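PDB 4HFL: putative cytoplasmic protein from Enterobacter cloacae, which probably acts as a type VI secretion effector, an amidase that cleaves peptidoglycan peptides in rival bacteria and is inhibited by an immunity protein. Local coordinates for residues 106-116 with 167-175. Residues are numbered along the deposited sequence; the frame is centred on the assembly and turned at random.
Sequences LGKADISVSSP and PTNATFWSL
Trp173 carries CG anti to its own carbonyl carbon (chi1 -65°), and this places the indole between Leu106 and Ala109. Leu106 CB packs over one face of the five-membered ring, 3.9 Å from its centroid. Ala109 CA makes a second CH-pi contact over the opposite face. At the ring edge, Trp173 NE1 donates to Gly107 O at 2.8 Å. This carbonyl lies near the indole plane, and the bond is almost straight (167°). Together with the packing on both faces, this bond helps to hold the ring's rotation. Asp110 has CG anti to its carbonyl carbon (chi1 -71°), which brings OD2 to Ser174 N at 2.8 Å. A classic beta bulge sets Asp110 and Ile111 opposite Phe172: Phe172 O accepts a bond from Ile111 N and a weak one from Asp110 N. From the bulge onward the strands run antiparallel, with Ile111-Phe172 and Val113-Ala170 as the hydrogen-bonded pairs. Ser112 OG donates to Thr171 OG1 at 3.2 Å, on the same face as Asn169. On the other face, Ile111 CD1 lies 4.0 Å from Phe172 CD2. Pro116 packs against Ala170 at the far end. Arg18 forms a salt bridge with Asp110 OD2. Strand 111-114 is outermost in a four-stranded antiparallel sheet. Strand 166-174 separates it from strand 126-133, and Trp173 also packs on Leu102 and Pro103 of helix 95-106.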
ATOM      1  N   LEU A 106       1.061  -8.188  -9.867  1.00 22.01           N
ATOM      2  CA  LEU A 106       1.880  -7.321 -10.716  1.00 19.11           C
ATOM      3  C   LEU A 106       3.074  -8.037 -11.353  1.00 23.23           C
ATOM      4  O   LEU A 106       3.687  -7.507 -12.292  1.00 22.78           O
ATOM      5  CB  LEU A 106       2.392  -6.123  -9.914  1.00 18.18           C
ATOM      6  CG  LEU A 106       1.322  -5.311  -9.213  1.00 15.06           C
ATOM      7  CD1 LEU A 106       1.948  -4.169  -8.406  1.00 19.53           C
ATOM      8  CD2 LEU A 106       0.337  -4.763 -10.264  1.00 19.04           C
ATOM      9  N   GLY A 107       3.406  -9.227 -10.851  1.00 23.43           N
ATOM     10  CA  GLY A 107       4.608  -9.921 -11.290  1.00 26.77           C
ATOM     11  C   GLY A 107       5.785  -9.519 -10.415  1.00 23.34           C
ATOM     12  O   GLY A 107       5.631  -8.754  -9.456  1.00 15.96           O
ATOM     13  N   LYS A 108       6.970 -10.028 -10.726  1.00 17.87           N
ATOM     14  CA  LYS A 108       8.137  -9.676  -9.929  1.00 21.07           C
ATOM     15  C   LYS A 108       8.424  -8.172 -10.020  1.00 17.01           C
ATOM     16  O   LYS A 108       8.199  -7.533 -11.066  1.00 17.78           O
ATOM     17  CB  LYS A 108       9.356 -10.507 -10.346  1.00 21.25           C
ATOM     18  CG  LYS A 108      10.507 -10.433  -9.322  1.00 25.15           C
ATOM     19  CD  LYS A 108      11.674 -11.327  -9.724  1.00 34.81           C
ATOM     20  CE  LYS A 108      12.815 -11.228  -8.713  1.00 38.55           C
ATOM     21  NZ  LYS A 108      12.474 -11.835  -7.414  1.00 47.83           N
ATOM     22  N   ALA A 109       8.863  -7.598  -8.901  1.00 17.61           N
ATOM     23  CA  ALA A 109       9.248  -6.184  -8.842  1.00 18.14           C
ATOM     24  C   ALA A 109      10.341  -5.836  -9.833  1.00 22.19           C
ATOM     25  O   ALA A 109      11.242  -6.644 -10.106  1.00 16.80           O
ATOM     26  CB  ALA A 109       9.712  -5.835  -7.477  1.00 13.58           C
ATOM     27  N   ASP A 110      10.264  -4.614 -10.350  1.00 16.55           N
ATOM     28  CA  ASP A 110      11.285  -4.094 -11.230  1.00 11.00           C
ATOM     29  C   ASP A 110      12.557  -3.812 -10.459  1.00 11.61           C
ATOM     30  O   ASP A 110      13.650  -3.936 -11.002  1.00 13.60           O
ATOM     31  CB  ASP A 110      10.794  -2.788 -11.834  1.00 11.67           C
ATOM     32  CG  ASP A 110       9.681  -3.012 -12.840  1.00 20.46           C
ATOM     33  OD1 ASP A 110       9.821  -3.948 -13.659  1.00 17.82           O
ATOM     34  OD2 ASP A 110       8.680  -2.278 -12.779  1.00 19.87           O
ATOM     35  N   ILE A 111      12.405  -3.379  -9.211  1.00 15.38           N
ATOM     36  CA  ILE A 111      13.576  -3.044  -8.402  1.00 15.26           C
ATOM     37  C   ILE A 111      13.339  -3.490  -6.977  1.00 19.59           C
ATOM     38  O   ILE A 111      12.273  -3.253  -6.420  1.00 21.52           O
ATOM     39  CB  ILE A 111      13.846  -1.510  -8.381  1.00 18.94           C
ATOM     40  CG1 ILE A 111      14.158  -0.992  -9.795  1.00 21.53           C
ATOM     41  CG2 ILE A 111      15.007  -1.159  -7.421  1.00 26.78           C
ATOM     42  CD1 ILE A 111      14.131   0.526  -9.915  1.00 30.14           C
ATOM     43  N   SER A 112      14.333  -4.140  -6.385  1.00 17.91           N
ATOM     44  CA  SER A 112      14.318  -4.420  -4.949  1.00 15.71           C
ATOM     45  C   SER A 112      15.748  -4.234  -4.447  1.00 20.82           C
ATOM     46  O   SER A 112      16.654  -4.932  -4.901  1.00 19.76           O
ATOM     47  CB  SER A 112      13.839  -5.853  -4.691  1.00 15.68           C
ATOM     48  OG  SER A 112      13.916  -6.176  -3.317  1.00 23.55           O
ATOM     49  N   VAL A 113      15.952  -3.282  -3.534  1.00 14.52           N
ATOM     50  CA  VAL A 113      17.300  -2.958  -3.060  1.00 13.60           C
ATOM     51  C   VAL A 113      17.361  -2.852  -1.544  1.00 15.93           C
ATOM     52  O   VAL A 113      16.403  -2.416  -0.897  1.00 15.68           O
ATOM     53  CB  VAL A 113      17.821  -1.639  -3.660  1.00 16.42           C
ATOM     54  CG1 VAL A 113      18.119  -1.825  -5.146  1.00 17.37           C
ATOM     55  CG2 VAL A 113      16.770  -0.517  -3.446  1.00 16.29           C
ATOM     56  N   SER A 114      18.488  -3.274  -0.983  1.00 11.83           N
ATOM     57  CA  SER A 114      18.722  -3.100   0.435  1.00 14.10           C
ATOM     58  C   SER A 114      19.150  -1.652   0.664  1.00 18.87           C
ATOM     59  O   SER A 114      19.507  -0.945  -0.292  1.00 20.88           O
ATOM     60  CB  SER A 114      19.795  -4.085   0.924  1.00 16.81           C
ATOM     61  OG  SER A 114      20.978  -3.967   0.156  1.00 23.63           O
ATOM     62  N   SER A 115      19.082  -1.203   1.913  1.00 21.84           N
ATOM     63  CA  SER A 115      19.466   0.169   2.264  1.00 34.34           C
ATOM     64  C   SER A 115      18.966   1.206   1.260  1.00 34.45           C
ATOM     65  O   SER A 115      19.767   1.858   0.579  1.00 34.17           O
ATOM     66  CB  SER A 115      20.982   0.261   2.367  1.00 40.59           C
ATOM     67  OG  SER A 115      21.506  -0.723   3.236  1.00 39.26           O
ATOM     68  N   PRO A 116      17.638   1.364   1.171  1.00 26.66           N
ATOM     69  CA  PRO A 116      17.004   2.149   0.103  1.00 27.83           C
ATOM     70  C   PRO A 116      17.150   3.672   0.228  1.00 27.12           C
ATOM     71  O   PRO A 116      16.885   4.246   1.295  1.00 27.33           O
ATOM     72  CB  PRO A 116      15.534   1.792   0.255  1.00 24.20           C
ATOM     73  CG  PRO A 116      15.367   1.507   1.732  1.00 23.60           C
ATOM     74  CD  PRO A 116      16.655   0.799   2.114  1.00 22.00           C
ATOM     75  N   PRO A 167      14.479   1.483   7.794  1.00 26.46           N
ATOM     76  CA  PRO A 167      14.214   0.814   6.517  1.00 18.93           C
ATOM     77  C   PRO A 167      15.419  -0.016   6.044  1.00 16.36           C
ATOM     78  O   PRO A 167      16.566   0.431   6.141  1.00 21.40           O
ATOM     79  CB  PRO A 167      13.943   1.990   5.570  1.00 22.31           C
ATOM     80  CG  PRO A 167      14.806   3.088   6.117  1.00 32.14           C
ATOM     81  CD  PRO A 167      14.829   2.906   7.615  1.00 29.25           C
ATOM     82  N   THR A 168      15.162  -1.220   5.540  1.00 18.14           N
ATOM     83  CA  THR A 168      16.232  -2.106   5.100  1.00 19.13           C
ATOM     84  C   THR A 168      16.068  -2.590   3.661  1.00 18.04           C
ATOM     85  O   THR A 168      16.998  -3.172   3.096  1.00 19.00           O
ATOM     86  CB  THR A 168      16.383  -3.318   6.040  1.00 23.58           C
ATOM     87  OG1 THR A 168      15.141  -4.030   6.113  1.00 24.19           O
ATOM     88  CG2 THR A 168      16.780  -2.854   7.443  1.00 23.27           C
ATOM     89  N   ASN A 169      14.893  -2.350   3.072  1.00 18.58           N
ATOM     90  CA  ASN A 169      14.629  -2.715   1.688  1.00 18.18           C
ATOM     91  C   ASN A 169      13.605  -1.762   1.084  1.00 22.81           C
ATOM     92  O   ASN A 169      12.743  -1.234   1.803  1.00 19.73           O
ATOM     93  CB  ASN A 169      14.073  -4.149   1.588  1.00 19.18           C
ATOM     94  CG  ASN A 169      13.709  -4.535   0.153  1.00 26.40           C
ATOM     95  OD1 ASN A 169      12.609  -4.229  -0.342  1.00 24.79           O
ATOM     96  ND2 ASN A 169      14.642  -5.189  -0.529  1.00 17.09           N
ATOM     97  N   ALA A 170      13.703  -1.531  -0.223  1.00 16.67           N
ATOM     98  CA  ALA A 170      12.600  -0.912  -0.967  1.00 15.52           C
ATOM     99  C   ALA A 170      12.389  -1.779  -2.180  1.00 21.09           C
ATOM    100  O   ALA A 170      13.360  -2.225  -2.806  1.00 18.78           O
ATOM    101  CB  ALA A 170      12.924   0.491  -1.383  1.00 16.72           C
ATOM    102  N   THR A 171      11.119  -2.012  -2.498  1.00 18.76           N
ATOM    103  CA  THR A 171      10.701  -2.878  -3.589  1.00 17.63           C
ATOM    104  C   THR A 171       9.658  -2.084  -4.380  1.00 19.45           C
ATOM    105  O   THR A 171       8.751  -1.476  -3.797  1.00 16.38           O
ATOM    106  CB  THR A 171      10.100  -4.190  -3.021  1.00 20.28           C
ATOM    107  OG1 THR A 171      11.125  -4.929  -2.343  1.00 19.93           O
ATOM    108  CG2 THR A 171       9.540  -5.071  -4.124  1.00 19.95           C
ATOM    109  N   PHE A 172       9.798  -2.091  -5.700  1.00 21.27           N
ATOM    110  CA  PHE A 172       9.170  -1.108  -6.556  1.00 19.73           C
ATOM    111  C   PHE A 172       8.735  -1.684  -7.902  1.00 18.85           C
ATOM    112  O   PHE A 172       9.513  -2.419  -8.552  1.00 17.35           O
ATOM    113  CB  PHE A 172      10.158   0.033  -6.807  1.00 18.67           C
ATOM    114  CG  PHE A 172       9.730   0.972  -7.911  1.00 19.17           C
ATOM    115  CD1 PHE A 172       8.896   2.038  -7.631  1.00 17.31           C
ATOM    116  CD2 PHE A 172      10.170   0.790  -9.217  1.00 19.58           C
ATOM    117  CE1 PHE A 172       8.488   2.905  -8.639  1.00 21.51           C
ATOM    118  CE2 PHE A 172       9.770   1.653 -10.237  1.00 18.06           C
ATOM    119  CZ  PHE A 172       8.928   2.714  -9.943  1.00 18.11           C
ATOM    120  N   TRP A 173       7.514  -1.312  -8.312  1.00 19.00           N
ATOM    121  CA  TRP A 173       6.969  -1.607  -9.653  1.00 19.86           C
ATOM    122  C   TRP A 173       6.654  -0.317 -10.389  1.00 19.78           C
ATOM    123  O   TRP A 173       5.944   0.552  -9.861  1.00 15.20           O
ATOM    124  CB  TRP A 173       5.652  -2.398  -9.562  1.00 16.66           C
ATOM    125  CG  TRP A 173       5.754  -3.795  -8.981  1.00 13.41           C
ATOM    126  CD1 TRP A 173       5.783  -4.962  -9.679  1.00 15.86           C
ATOM    127  CD2 TRP A 173       5.791  -4.155  -7.592  1.00 17.30           C
ATOM    128  NE1 TRP A 173       5.869  -6.029  -8.815  1.00 17.21           N
ATOM    129  CE2 TRP A 173       5.866  -5.562  -7.530  1.00 19.15           C
ATOM    130  CE3 TRP A 173       5.775  -3.425  -6.394  1.00 18.54           C
ATOM    131  CZ2 TRP A 173       5.935  -6.257  -6.317  1.00 21.53           C
ATOM    132  CZ3 TRP A 173       5.840  -4.114  -5.196  1.00 23.83           C
ATOM    133  CH2 TRP A 173       5.925  -5.519  -5.166  1.00 23.23           C
ATOM    134  N   SER A 174       7.143  -0.196 -11.619  1.00 17.57           N
ATOM    135  CA  SER A 174       6.810   0.953 -12.460  1.00 14.79           C
ATOM    136  C   SER A 174       5.342   0.916 -12.872  1.00 16.99           C
ATOM    137  O   SER A 174       4.801  -0.148 -13.207  1.00 16.07           O
ATOM    138  CB  SER A 174       7.682   0.965 -13.733  1.00 24.00           C
ATOM    139  OG  SER A 174       8.989   1.413 -13.445  1.00 28.64           O
ATOM    140  N   LEU A 175       4.702   2.079 -12.862  1.00 16.04           N
ATOM    141  CA  LEU A 175       3.371   2.208 -13.443  1.00 16.93           C
ATOM    142  C   LEU A 175       3.423   3.238 -14.557  1.00 17.51           C
ATOM    143  O   LEU A 175       4.101   4.271 -14.419  1.00 21.28           O
ATOM    144  CB  LEU A 175       2.337   2.599 -12.378  1.00 19.41           C
ATOM    145  CG  LEU A 175       2.110   1.657 -11.179  1.00 15.71           C
ATOM    146  CD1 LEU A 175       1.002   2.206 -10.292  1.00 13.86           C
ATOM    147  CD2 LEU A 175       1.772   0.224 -11.600  1.00 13.22           C
TER
HETATM  148  O   HOH W   1      19.693  -2.091   4.749  1.00 29.93           O